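Local atomic coordinates of lipoate-protein ligase 1 (Plasmodium falciparum, PDB entry 5T8U), a protein that is a lipoate-protein ligase of the lipoyl protein ligase A/B family, with a two-part architecture and a catalytic domain that holds lipoic acid in a pocket. Residues Ile115-Asn120 against Ser154-Ile159; Ser27-Leu32 against Val162-Gly167; Asn203-Glu206 against Asn210-Cys213. All coordinates share one frame; numbering follows the deposited sequence.

Contact 1 (Ile115-Asn120 against Ser154-Ile159); sequences INTSSN and SAFKKI. With LPA (lipoic acid), chain C.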
ATOM      1  N   ILE A 115       4.409   9.764  10.445  1.00 68.43           N
ATOM      2  CA  ILE A 115       4.921   8.472  10.008  1.00 64.50           C
ATOM      3  C   ILE A 115       5.116   7.579  11.223  1.00 61.93           C
ATOM      4  O   ILE A 115       5.707   7.987  12.231  1.00 58.32           O
ATOM      5  CB  ILE A 115       6.223   8.646   9.210  1.00 66.78           C
ATOM      6  CG1 ILE A 115       5.949   9.454   7.936  1.00 69.20           C
ATOM      7  CG2 ILE A 115       6.815   7.282   8.855  1.00 65.90           C
ATOM      8  CD1 ILE A 115       7.174   9.718   7.076  1.00 72.39           C
ATOM      9  N   ASN A 116       4.617   6.345  11.129  1.00 70.24           N
ATOM     10  CA  ASN A 116       4.587   5.430  12.263  1.00 71.14           C
ATOM     11  C   ASN A 116       4.951   4.012  11.836  1.00 66.36           C
ATOM     12  O   ASN A 116       4.525   3.039  12.470  1.00 65.43           O
ATOM     13  CB  ASN A 116       3.207   5.447  12.929  1.00 68.05           C
ATOM     14  CG  ASN A 116       3.254   5.037  14.389  1.00 67.12           C
ATOM     15  OD1 ASN A 116       3.811   5.748  15.226  1.00 67.04           O
ATOM     16  ND2 ASN A 116       2.651   3.896  14.705  1.00 65.44           N
ATOM     17  N   THR A 117       5.742   3.881  10.768  1.00 58.69           N
ATOM     18  CA  THR A 117       6.089   2.571  10.228  1.00 55.64           C
ATOM     19  C   THR A 117       6.689   1.665  11.298  1.00 56.60           C
ATOM     20  O   THR A 117       6.145   0.597  11.612  1.00 58.13           O
ATOM     21  CB  THR A 117       7.070   2.743   9.064  1.00 56.25           C
ATOM     22  OG1 THR A 117       6.503   3.619   8.082  1.00 56.36           O
ATOM     23  CG2 THR A 117       7.386   1.403   8.418  1.00 55.51           C
ATOM     24  N   SER A 118       7.826   2.077  11.861  1.00 56.98           N
ATOM     25  CA  SER A 118       8.531   1.241  12.827  1.00 57.68           C
ATOM     26  C   SER A 118       7.612   0.821  13.968  1.00 56.39           C
ATOM     27  O   SER A 118       7.576  -0.353  14.351  1.00 56.11           O
ATOM     28  CB  SER A 118       9.754   1.986  13.362  1.00 58.67           C
ATOM     29  OG  SER A 118      10.655   2.301  12.313  1.00 57.84           O
ATOM     30  N   SER A 119       6.855   1.770  14.523  1.00 58.74           N
ATOM     31  CA  SER A 119       5.959   1.441  15.630  1.00 59.38           C
ATOM     32  C   SER A 119       4.914   0.416  15.207  1.00 59.11           C
ATOM     33  O   SER A 119       4.645  -0.540  15.942  1.00 60.87           O
ATOM     34  CB  SER A 119       5.290   2.707  16.161  1.00 58.58           C
ATOM     35  OG  SER A 119       6.183   3.451  16.971  1.00 58.60           O
ATOM     36  N   ASN A 120       4.311   0.597  14.030  1.00 60.49           N
ATOM     37  CA  ASN A 120       3.343  -0.379  13.537  1.00 59.50           C
ATOM     38  C   ASN A 120       3.963  -1.771  13.473  1.00 60.45           C
ATOM     39  O   ASN A 120       3.400  -2.747  13.993  1.00 60.45           O
ATOM     40  CB  ASN A 120       2.829   0.046  12.159  1.00 58.14           C
ATOM     41  CG  ASN A 120       2.194   1.426  12.171  1.00 57.43           C
ATOM     42  OD1 ASN A 120       1.879   1.969  13.229  1.00 58.86           O
ATOM     43  ND2 ASN A 120       1.999   1.998  10.990  1.00 55.81           N
ATOM     44  N   SER A 154       4.343  -4.799   3.058  1.00 64.21           N
ATOM     45  CA  SER A 154       3.709  -3.518   3.331  1.00 58.45           C
ATOM     46  C   SER A 154       3.949  -2.515   2.209  1.00 60.43           C
ATOM     47  O   SER A 154       4.834  -2.678   1.365  1.00 60.58           O
ATOM     48  CB  SER A 154       4.221  -2.940   4.654  1.00 58.35           C
ATOM     49  OG  SER A 154       3.958  -3.825   5.729  1.00 57.62           O
ATOM     50  N   ALA A 155       3.127  -1.466   2.219  1.00 62.97           N
ATOM     51  CA  ALA A 155       3.267  -0.340   1.308  1.00 62.32           C
ATOM     52  C   ALA A 155       2.699   0.894   1.994  1.00 62.30           C
ATOM     53  O   ALA A 155       1.905   0.793   2.935  1.00 64.38           O
ATOM     54  CB  ALA A 155       2.566  -0.596  -0.031  1.00 62.26           C
ATOM     55  N   PHE A 156       3.111   2.067   1.510  1.00 59.38           N
ATOM     56  CA  PHE A 156       2.868   3.311   2.225  1.00 58.35           C
ATOM     57  C   PHE A 156       2.381   4.390   1.269  1.00 57.25           C
ATOM     58  O   PHE A 156       2.613   4.337   0.058  1.00 57.60           O
ATOM     59  CB  PHE A 156       4.137   3.793   2.940  1.00 61.03           C
ATOM     60  CG  PHE A 156       4.884   2.700   3.645  1.00 63.57           C
ATOM     61  CD1 PHE A 156       4.632   2.419   4.977  1.00 64.06           C
ATOM     62  CD2 PHE A 156       5.835   1.949   2.975  1.00 64.40           C
ATOM     63  CE1 PHE A 156       5.318   1.411   5.627  1.00 63.70           C
ATOM     64  CE2 PHE A 156       6.522   0.940   3.620  1.00 65.43           C
ATOM     65  CZ  PHE A 156       6.262   0.671   4.948  1.00 65.00           C
ATOM     66  N   LYS A 157       1.695   5.378   1.842  1.00 55.30           N
ATOM     67  CA  LYS A 157       1.304   6.587   1.133  1.00 55.87           C
ATOM     68  C   LYS A 157       1.211   7.719   2.144  1.00 62.43           C
ATOM     69  O   LYS A 157       0.713   7.527   3.258  1.00 58.53           O
ATOM     70  CB  LYS A 157      -0.029   6.416   0.395  1.00 54.18           C
ATOM     71  CG  LYS A 157      -0.607   7.713  -0.153  1.00 55.12           C
ATOM     72  CD  LYS A 157      -1.674   7.443  -1.203  1.00 55.84           C
ATOM     73  CE  LYS A 157      -2.214   8.734  -1.801  1.00 59.83           C
ATOM     74  NZ  LYS A 157      -1.164   9.518  -2.513  1.00 61.77           N
ATOM     75  N   LYS A 158       1.700   8.894   1.752  1.00 79.07           N
ATOM     76  CA  LYS A 158       1.741  10.057   2.624  1.00 85.13           C
ATOM     77  C   LYS A 158       0.835  11.149   2.076  1.00 85.20           C
ATOM     78  O   LYS A 158       0.695  11.314   0.860  1.00 88.77           O
ATOM     79  CB  LYS A 158       3.175  10.591   2.767  1.00 87.40           C
ATOM     80  CG  LYS A 158       3.318  11.787   3.701  1.00 88.27           C
ATOM     81  CD  LYS A 158       3.087  11.408   5.156  1.00 86.51           C
ATOM     82  CE  LYS A 158       3.022  12.641   6.044  1.00 87.42           C
ATOM     83  NZ  LYS A 158       3.116  12.299   7.489  1.00 86.62           N
ATOM     84  N   ILE A 159       0.220  11.898   2.992  0.97 76.84           N
ATOM     85  CA  ILE A 159      -0.678  12.992   2.646  0.97 75.40           C
ATOM     86  C   ILE A 159      -0.592  14.038   3.750  0.97 75.85           C
ATOM     87  O   ILE A 159      -0.237  13.737   4.891  0.97 77.21           O
ATOM     88  CB  ILE A 159      -2.129  12.487   2.430  0.97 75.98           C
ATOM     89  CG1 ILE A 159      -2.290  12.008   0.980  0.97 76.45           C
ATOM     90  CG2 ILE A 159      -3.169  13.558   2.794  0.97 78.34           C
ATOM     91  CD1 ILE A 159      -3.698  11.610   0.584  0.97 77.46           C
TER
HETATM   92  C1  LPA C 401       5.337  -5.555  -1.466  0.79 75.42           C
HETATM   93  O1  LPA C 401       5.717  -6.712  -1.148  0.79 75.28           O
HETATM   94  C2  LPA C 401       4.254  -4.857  -0.649  0.79 76.30           C
HETATM   95  O2  LPA C 401       5.853  -4.973  -2.457  0.79 74.97           O
HETATM   96  C3  LPA C 401       2.925  -5.576  -0.864  0.79 76.78           C
HETATM   97  C4  LPA C 401       1.773  -4.708  -0.363  0.79 77.13           C
HETATM   98  C5  LPA C 401       0.457  -5.303  -0.862  0.79 78.68           C
HETATM   99  C6  LPA C 401      -0.625  -4.472  -0.530  0.79 79.85           C
HETATM  100  S6  LPA C 401      -1.812  -4.771  -1.466  0.79 81.08           S
HETATM  101  C7  LPA C 401      -1.251  -4.854   1.306  0.79 79.36           C
HETATM  102  C8  LPA C 401      -2.843  -4.764   1.326  0.79 79.70           C
HETATM  103  S8  LPA C 401      -3.379  -4.450  -0.397  0.79 80.81           S
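Thr117, in the first turn of helix 117-132, packs its side chain obliquely against the ring of Phe156 on strand 150-159. Starting at its root, Thr117 CB stands 4.1 Å from Phe156 CE1. The two branches then straddle that corner of the ring: OG1 is 3.5 Å from Phe156 CE1 and leans toward CD1, while the methyl CG2, also 3.5 Å from Phe156 CE1, reaches on to CZ at 3.7 Å. This spread follows from chi1 of -56°, with CG2 anti to the backbone N and OG1 anti to the carbonyl carbon. The two side chains cross at about a right angle. The Phe156 ring also meets that of His165 on the adjacent strand, their planes about 45° apart.

Further out, at the solvent end, Lys158 bends at chi2 (69°) and lifts its ammonium toward Ile115, with NZ 4.0 Å from CG1. This is a loose contact between the amine end and an aliphatic carbon, on the exposed side of the pair, made just before the helix begins.

Closer to the bound lipoic acid, Ser154 lies on the same strand, its backbone O 3.0 Å from ligand atom C2 and its OG hydrogen-bonded to His165 NE2. The whole is helix-on-sheet packing in the lipoyl ligase catalytic domain, on a strand that runs into the lipoic acid pocket.

Contact 2 (Ser27-Leu32 against Val162-Gly167); sequences SLENFL and VFLHHG. With LPA (lipoic acid), chain C.
Glu29 of helix 22-34 reaches across to strand 162-170 and sets its carboxylate against His166, with Leu164 underneath its stem. It is the residue most buried by this contact. Its CG is anti to the backbone N (chi1 -175°) and the chain stays extended beyond, which carries the acid group straight out from the helix. On the way, Glu29 CG rests on the methyl CD1 of Leu164 at 3.8 Å, and the other methyl, Leu164 CD2, comes within 3.9 Å of Glu29 OE2, so the carboxylate end lies against an apolar surface.

At the tip, Glu29 OE2 sits over one face of the His166 imidazole, 3.0 Å from CG, while OE1 stands 4.2 Å above the ring centre. Carboxylate and ring planes are turned 78° apart, so the carboxylate stands nearly perpendicular to the ring, with OE2 nearest its face, and does not stack on it. Although OE2 is also 3.4 Å from His166 ND1, the angle is too poor for a hydrogen bond; OE2 is hydrogen-bonded to Thr109 OG1, and His166 NE2 pairs with Thr94 OG1. With chi1 of 81°, His166 CG lies between the backbone N and the carbonyl carbon. The ring then meets lipoic acid at its edge, ND1 being 3.2 Å from ligand atom C8. Glu29 is thus a second-shell residue, packed behind a ring that lines the pocket.

Around this core, strand 105-112 supplies Thr109 and Leu111 beside Leu164, and helix 256-266 packs against Ser27 and Leu28. Phe163 and His165 of the same strand touch Thr117 of helix 117-132, so helix 22-34 and helix 117-132 sandwich the sheet between them.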
ATOM      1  N   SER A  27     -11.747   0.923  -1.644  0.96 61.08           N
ATOM      2  CA  SER A  27     -12.523   2.157  -1.580  0.96 59.66           C
ATOM      3  C   SER A  27     -12.725   2.600  -0.135  0.96 59.19           C
ATOM      4  O   SER A  27     -12.646   3.796   0.170  0.96 55.99           O
ATOM      5  CB  SER A  27     -13.867   1.969  -2.280  0.96 59.44           C
ATOM      6  OG  SER A  27     -13.683   1.535  -3.616  0.96 60.02           O
ATOM      7  N   LEU A  28     -12.992   1.651   0.767  1.00 63.69           N
ATOM      8  CA  LEU A  28     -13.058   1.979   2.188  1.00 66.04           C
ATOM      9  C   LEU A  28     -11.749   2.597   2.663  1.00 65.85           C
ATOM     10  O   LEU A  28     -11.741   3.657   3.298  1.00 67.25           O
ATOM     11  CB  LEU A  28     -13.381   0.726   3.003  1.00 65.63           C
ATOM     12  CG  LEU A  28     -14.809   0.185   2.925  1.00 66.76           C
ATOM     13  CD1 LEU A  28     -14.885  -1.191   3.567  1.00 66.23           C
ATOM     14  CD2 LEU A  28     -15.791   1.138   3.594  1.00 66.50           C
ATOM     15  N   GLU A  29     -10.629   1.936   2.366  1.00 62.26           N
ATOM     16  CA  GLU A  29      -9.319   2.436   2.769  1.00 60.76           C
ATOM     17  C   GLU A  29      -9.094   3.858   2.271  1.00 60.46           C
ATOM     18  O   GLU A  29      -8.699   4.747   3.037  1.00 59.96           O
ATOM     19  CB  GLU A  29      -8.238   1.497   2.232  1.00 61.55           C
ATOM     20  CG  GLU A  29      -6.830   1.833   2.667  1.00 63.04           C
ATOM     21  CD  GLU A  29      -5.802   0.933   2.013  1.00 63.62           C
ATOM     22  OE1 GLU A  29      -5.916   0.692   0.792  1.00 63.59           O
ATOM     23  OE2 GLU A  29      -4.891   0.457   2.720  1.00 63.86           O
ATOM     24  N   ASN A  30      -9.341   4.092   0.979  1.00 60.46           N
ATOM     25  CA  ASN A  30      -9.142   5.425   0.422  1.00 60.85           C
ATOM     26  C   ASN A  30     -10.073   6.443   1.065  1.00 60.19           C
ATOM     27  O   ASN A  30      -9.699   7.610   1.228  1.00 60.84           O
ATOM     28  CB  ASN A  30      -9.349   5.399  -1.091  1.00 61.93           C
ATOM     29  CG  ASN A  30      -8.817   6.644  -1.772  1.00 62.47           C
ATOM     30  OD1 ASN A  30      -7.888   7.284  -1.279  1.00 61.83           O
ATOM     31  ND2 ASN A  30      -9.405   6.996  -2.909  1.00 63.35           N
ATOM     32  N   PHE A  31     -11.286   6.026   1.436  1.00 61.23           N
ATOM     33  CA  PHE A  31     -12.208   6.950   2.087  1.00 61.86           C
ATOM     34  C   PHE A  31     -11.728   7.303   3.488  1.00 61.95           C
ATOM     35  O   PHE A  31     -11.896   8.441   3.940  1.00 64.46           O
ATOM     36  CB  PHE A  31     -13.611   6.347   2.136  1.00 61.84           C
ATOM     37  CG  PHE A  31     -14.668   7.318   2.578  1.00 62.91           C
ATOM     38  CD1 PHE A  31     -15.441   7.991   1.648  1.00 64.47           C
ATOM     39  CD2 PHE A  31     -14.881   7.565   3.924  1.00 62.42           C
ATOM     40  CE1 PHE A  31     -16.410   8.887   2.051  1.00 65.81           C
ATOM     41  CE2 PHE A  31     -15.848   8.460   4.331  1.00 64.29           C
ATOM     42  CZ  PHE A  31     -16.613   9.122   3.395  1.00 66.11           C
ATOM     43  N   LEU A  32     -11.131   6.340   4.191  1.00 59.97           N
ATOM     44  CA  LEU A  32     -10.584   6.622   5.512  1.00 59.58           C
ATOM     45  C   LEU A  32      -9.384   7.554   5.416  1.00 62.44           C
ATOM     46  O   LEU A  32      -9.251   8.490   6.214  1.00 63.70           O
ATOM     47  CB  LEU A  32     -10.198   5.317   6.209  1.00 56.75           C
ATOM     48  CG  LEU A  32     -11.330   4.303   6.390  1.00 54.33           C
ATOM     49  CD1 LEU A  32     -10.770   2.939   6.753  1.00 54.69           C
ATOM     50  CD2 LEU A  32     -12.312   4.776   7.444  1.00 54.48           C
ATOM     51  N   VAL A 162      -2.029  12.927   7.026  0.88 74.19           N
ATOM     52  CA  VAL A 162      -2.253  11.507   7.261  0.88 67.13           C
ATOM     53  C   VAL A 162      -1.092  10.705   6.694  0.88 64.25           C
ATOM     54  O   VAL A 162      -0.540  11.048   5.644  0.88 65.42           O
ATOM     55  CB  VAL A 162      -3.580  11.036   6.633  0.88 69.06           C
ATOM     56  CG1 VAL A 162      -3.883   9.608   7.046  0.88 68.44           C
ATOM     57  CG2 VAL A 162      -4.715  11.961   7.034  0.88 70.80           C
ATOM     58  N   PHE A 163      -0.731   9.632   7.393  0.93 63.21           N
ATOM     59  CA  PHE A 163       0.219   8.644   6.904  0.93 61.85           C
ATOM     60  C   PHE A 163      -0.456   7.281   6.918  0.93 60.72           C
ATOM     61  O   PHE A 163      -1.023   6.875   7.943  0.93 56.77           O
ATOM     62  CB  PHE A 163       1.491   8.612   7.753  0.93 63.33           C
ATOM     63  CG  PHE A 163       2.414   7.478   7.411  0.93 63.92           C
ATOM     64  CD1 PHE A 163       3.189   7.517   6.263  0.93 65.61           C
ATOM     65  CD2 PHE A 163       2.504   6.368   8.235  0.93 63.09           C
ATOM     66  CE1 PHE A 163       4.037   6.472   5.946  0.93 65.99           C
ATOM     67  CE2 PHE A 163       3.350   5.322   7.924  0.93 63.24           C
ATOM     68  CZ  PHE A 163       4.117   5.373   6.778  0.93 64.91           C
ATOM     69  N   LEU A 164      -0.394   6.585   5.784  1.00 65.60           N
ATOM     70  CA  LEU A 164      -1.067   5.306   5.598  1.00 64.56           C
ATOM     71  C   LEU A 164      -0.024   4.227   5.344  1.00 63.03           C
ATOM     72  O   LEU A 164       0.693   4.277   4.339  1.00 65.35           O
ATOM     73  CB  LEU A 164      -2.064   5.379   4.439  1.00 63.05           C
ATOM     74  CG  LEU A 164      -2.891   4.120   4.146  1.00 61.52           C
ATOM     75  CD1 LEU A 164      -4.251   4.497   3.584  1.00 62.09           C
ATOM     76  CD2 LEU A 164      -2.180   3.199   3.171  1.00 60.21           C
ATOM     77  N   HIS A 165       0.051   3.257   6.251  1.00 59.12           N
ATOM     78  CA  HIS A 165       0.925   2.092   6.128  1.00 58.14           C
ATOM     79  C   HIS A 165       0.022   0.863   6.098  1.00 61.43           C
ATOM     80  O   HIS A 165      -0.437   0.401   7.147  1.00 60.58           O
ATOM     81  CB  HIS A 165       1.923   2.037   7.287  1.00 56.93           C
ATOM     82  CG  HIS A 165       2.642   0.728   7.423  1.00 55.31           C
ATOM     83  ND1 HIS A 165       3.428   0.426   8.514  1.00 55.59           N
ATOM     84  CD2 HIS A 165       2.702  -0.353   6.608  1.00 55.28           C
ATOM     85  CE1 HIS A 165       3.935  -0.785   8.368  1.00 55.56           C
ATOM     86  NE2 HIS A 165       3.509  -1.279   7.220  1.00 55.22           N
ATOM     87  N   HIS A 166      -0.229   0.324   4.905  1.00 69.14           N
ATOM     88  CA  HIS A 166      -1.104  -0.831   4.754  1.00 71.28           C
ATOM     89  C   HIS A 166      -0.318  -1.988   4.156  1.00 71.43           C
ATOM     90  O   HIS A 166       0.396  -1.817   3.162  1.00 75.38           O
ATOM     91  CB  HIS A 166      -2.332  -0.497   3.896  1.00 72.39           C
ATOM     92  CG  HIS A 166      -2.084  -0.532   2.420  1.00 74.80           C
ATOM     93  ND1 HIS A 166      -2.384  -1.629   1.642  1.00 76.45           N
ATOM     94  CD2 HIS A 166      -1.588   0.403   1.576  1.00 76.02           C
ATOM     95  CE1 HIS A 166      -2.072  -1.373   0.383  1.00 76.35           C
ATOM     96  NE2 HIS A 166      -1.588  -0.146   0.316  1.00 75.63           N
ATOM     97  N   GLY A 167      -0.446  -3.161   4.779  1.00 65.47           N
ATOM     98  CA  GLY A 167       0.300  -4.334   4.378  1.00 64.35           C
ATOM     99  C   GLY A 167      -0.532  -5.592   4.531  1.00 69.53           C
ATOM    100  O   GLY A 167      -1.672  -5.556   5.001  1.00 66.35           O
TER
HETATM  101  C1  LPA C 401       5.337  -5.555  -1.466  0.79 75.42           C
HETATM  102  O1  LPA C 401       5.717  -6.712  -1.148  0.79 75.28           O
HETATM  103  C2  LPA C 401       4.254  -4.857  -0.649  0.79 76.30           C
HETATM  104  O2  LPA C 401       5.853  -4.973  -2.457  0.79 74.97           O
HETATM  105  C3  LPA C 401       2.925  -5.576  -0.864  0.79 76.78           C
HETATM  106  C4  LPA C 401       1.773  -4.708  -0.363  0.79 77.13           C
HETATM  107  C5  LPA C 401       0.457  -5.303  -0.862  0.79 78.68           C
HETATM  108  C6  LPA C 401      -0.625  -4.472  -0.530  0.79 79.85           C
HETATM  109  S6  LPA C 401      -1.812  -4.771  -1.466  0.79 81.08           S
HETATM  110  C7  LPA C 401      -1.251  -4.854   1.306  0.79 79.36           C
HETATM  111  C8  LPA C 401      -2.843  -4.764   1.326  0.79 79.70           C
HETATM  112  S8  LPA C 401      -3.379  -4.450  -0.397  0.79 80.81           S

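Contact 3 (Asn203-Glu206 against Asn210-Cys213); sequences NLSE and NITC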
ATOM      1  N   ASN A 203       6.068 -18.025   3.000  1.00 97.03           N
ATOM      2  CA  ASN A 203       5.853 -18.916   4.132  1.00 96.42           C
ATOM      3  C   ASN A 203       4.537 -18.568   4.805  1.00 90.68           C
ATOM      4  O   ASN A 203       4.300 -17.406   5.152  1.00 87.99           O
ATOM      5  CB  ASN A 203       6.996 -18.821   5.148  1.00 98.52           C
ATOM      6  CG  ASN A 203       6.958 -19.940   6.169  1.00101.58           C
ATOM      7  OD1 ASN A 203       6.536 -21.058   5.867  1.00103.00           O
ATOM      8  ND2 ASN A 203       7.389 -19.644   7.387  1.00102.40           N
ATOM      9  N   LEU A 204       3.688 -19.574   4.988  1.00 84.46           N
ATOM     10  CA  LEU A 204       2.436 -19.393   5.705  1.00 80.99           C
ATOM     11  C   LEU A 204       2.682 -19.522   7.201  1.00 80.00           C
ATOM     12  O   LEU A 204       3.330 -20.472   7.653  1.00 84.67           O
ATOM     13  CB  LEU A 204       1.399 -20.421   5.254  1.00 81.13           C
ATOM     14  CG  LEU A 204       0.848 -20.311   3.829  1.00 80.50           C
ATOM     15  CD1 LEU A 204       0.345 -18.908   3.561  1.00 77.11           C
ATOM     16  CD2 LEU A 204       1.874 -20.717   2.778  1.00 83.16           C
ATOM     17  N   SER A 205       2.165 -18.565   7.971  1.00 69.68           N
ATOM     18  CA  SER A 205       2.326 -18.612   9.416  1.00 69.29           C
ATOM     19  C   SER A 205       1.613 -19.803  10.047  1.00 78.31           C
ATOM     20  O   SER A 205       1.786 -20.038  11.247  1.00 75.12           O
ATOM     21  CB  SER A 205       1.828 -17.306  10.037  1.00 66.48           C
ATOM     22  OG  SER A 205       2.753 -16.253   9.830  1.00 64.91           O
ATOM     23  N   GLU A 206       0.817 -20.551   9.276  1.00 99.35           N
ATOM     24  CA  GLU A 206       0.259 -21.807   9.765  1.00107.01           C
ATOM     25  C   GLU A 206       1.300 -22.917   9.786  1.00106.72           C
ATOM     26  O   GLU A 206       1.193 -23.847  10.593  1.00109.37           O
ATOM     27  CB  GLU A 206      -0.930 -22.238   8.904  1.00112.61           C
ATOM     28  CG  GLU A 206      -2.201 -21.445   9.153  1.00117.30           C
ATOM     29  CD  GLU A 206      -3.392 -21.990   8.386  1.00123.61           C
ATOM     30  OE1 GLU A 206      -3.192 -22.858   7.509  1.00127.02           O
ATOM     31  OE2 GLU A 206      -4.529 -21.554   8.666  1.00124.85           O
ATOM     32  N   ASN A 210      -0.982 -22.919  14.838  1.00 98.80           N
ATOM     33  CA  ASN A 210      -2.386 -23.197  14.540  1.00 98.65           C
ATOM     34  C   ASN A 210      -3.208 -21.916  14.494  1.00 95.44           C
ATOM     35  O   ASN A 210      -4.351 -21.877  14.956  1.00 97.54           O
ATOM     36  CB  ASN A 210      -2.958 -24.163  15.574  1.00100.68           C
ATOM     37  CG  ASN A 210      -2.878 -23.618  16.992  1.00 99.41           C
ATOM     38  OD1 ASN A 210      -2.886 -22.405  17.207  1.00 96.37           O
ATOM     39  ND2 ASN A 210      -2.797 -24.516  17.968  1.00100.97           N
ATOM     40  N   ILE A 211      -2.633 -20.848  13.947  1.00 86.13           N
ATOM     41  CA  ILE A 211      -3.265 -19.534  13.947  1.00 82.90           C
ATOM     42  C   ILE A 211      -4.504 -19.531  13.065  1.00 82.53           C
ATOM     43  O   ILE A 211      -4.718 -20.444  12.260  1.00 85.55           O
ATOM     44  CB  ILE A 211      -2.283 -18.444  13.481  1.00 82.60           C
ATOM     45  CG1 ILE A 211      -1.537 -18.911  12.233  1.00 83.99           C
ATOM     46  CG2 ILE A 211      -1.317 -18.091  14.592  1.00 83.32           C
ATOM     47  CD1 ILE A 211      -0.986 -17.803  11.422  1.00 83.63           C
ATOM     48  N   THR A 212      -5.323 -18.494  13.221  1.00 76.22           N
ATOM     49  CA  THR A 212      -6.481 -18.251  12.375  1.00 75.65           C
ATOM     50  C   THR A 212      -6.553 -16.757  12.092  1.00 75.29           C
ATOM     51  O   THR A 212      -5.885 -15.948  12.742  1.00 69.89           O
ATOM     52  CB  THR A 212      -7.785 -18.725  13.035  1.00 79.24           C
ATOM     53  OG1 THR A 212      -8.234 -17.741  13.974  1.00 80.85           O
ATOM     54  CG2 THR A 212      -7.576 -20.046  13.764  1.00 82.36           C
ATOM     55  N   CYS A 213      -7.371 -16.389  11.105  1.00 88.92           N
ATOM     56  CA  CYS A 213      -7.592 -14.974  10.820  1.00 90.77           C
ATOM     57  C   CYS A 213      -8.193 -14.265  12.026  1.00 89.20           C
ATOM     58  O   CYS A 213      -7.755 -13.171  12.403  1.00 89.61           O
ATOM     59  CB  CYS A 213      -8.497 -14.825   9.597  1.00 92.69           C
ATOM     60  SG  CYS A 213      -7.809 -15.528   8.076  1.00 96.69           S
TER
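The loop ahead of helix 213-227, a helix N-capped by Thr212, folds back on itself: Ile211, one residue before the cap, packs onto Ser205 and Glu206. Only three residues separate the two segments, and the chain closes on itself with the CA atoms of Glu206 and Asn210 5.6 Å apart. Ile211 carries the contact. Its CG1 lies between the backbone N and the carbonyl carbon (chi1 46°), which turns that branch inward until CG1 is 3.6 Å from Ser205 O. The methyl CD1 reaches further, over the Ser205 backbone, but its modelled approach to Ser205 CB is too close to be trusted in detail.

Glu206 brings its aliphatic part obliquely to Ile211, its CG lying 4.0 Å from Ile211 CG1. Its carboxylate forms no hydrogen bond to the other segment, so the two segments are held by van der Waals packing. Ile211 also touches Ile171, and Ser205 OG makes a weak hydrogen bond to Leu170 O, which tie the loop to the end of strand 162-170 and the residue after it. Right after Ile211 the helix start is secured, Thr212 OG1 accepting a hydrogen bond from Asn215 N.

Overall arrangement
Contacts 1 and 2 share the central mixed sheet of the catalytic domain, on the neighbouring antiparallel strands 150-159 and 162-170. Their centres are 10 Å apart, and backbone pairs such as Lys157 N to Leu164 O (2.9 Å) join them. Along the chain, contact 1 is nested within the loop that contact 2 closes; helix 117-132 and helix 22-34 serve the two contacts from opposite faces of the sheet, and their strands bring Ser154, His166 and Gly167 to lipoic acid. Contact 3 follows in series, at the entry to helix 213-227, with its centre about 24 Å from that of contact 1 and 25 Å from that of contact 2. It lies well away from the ligand.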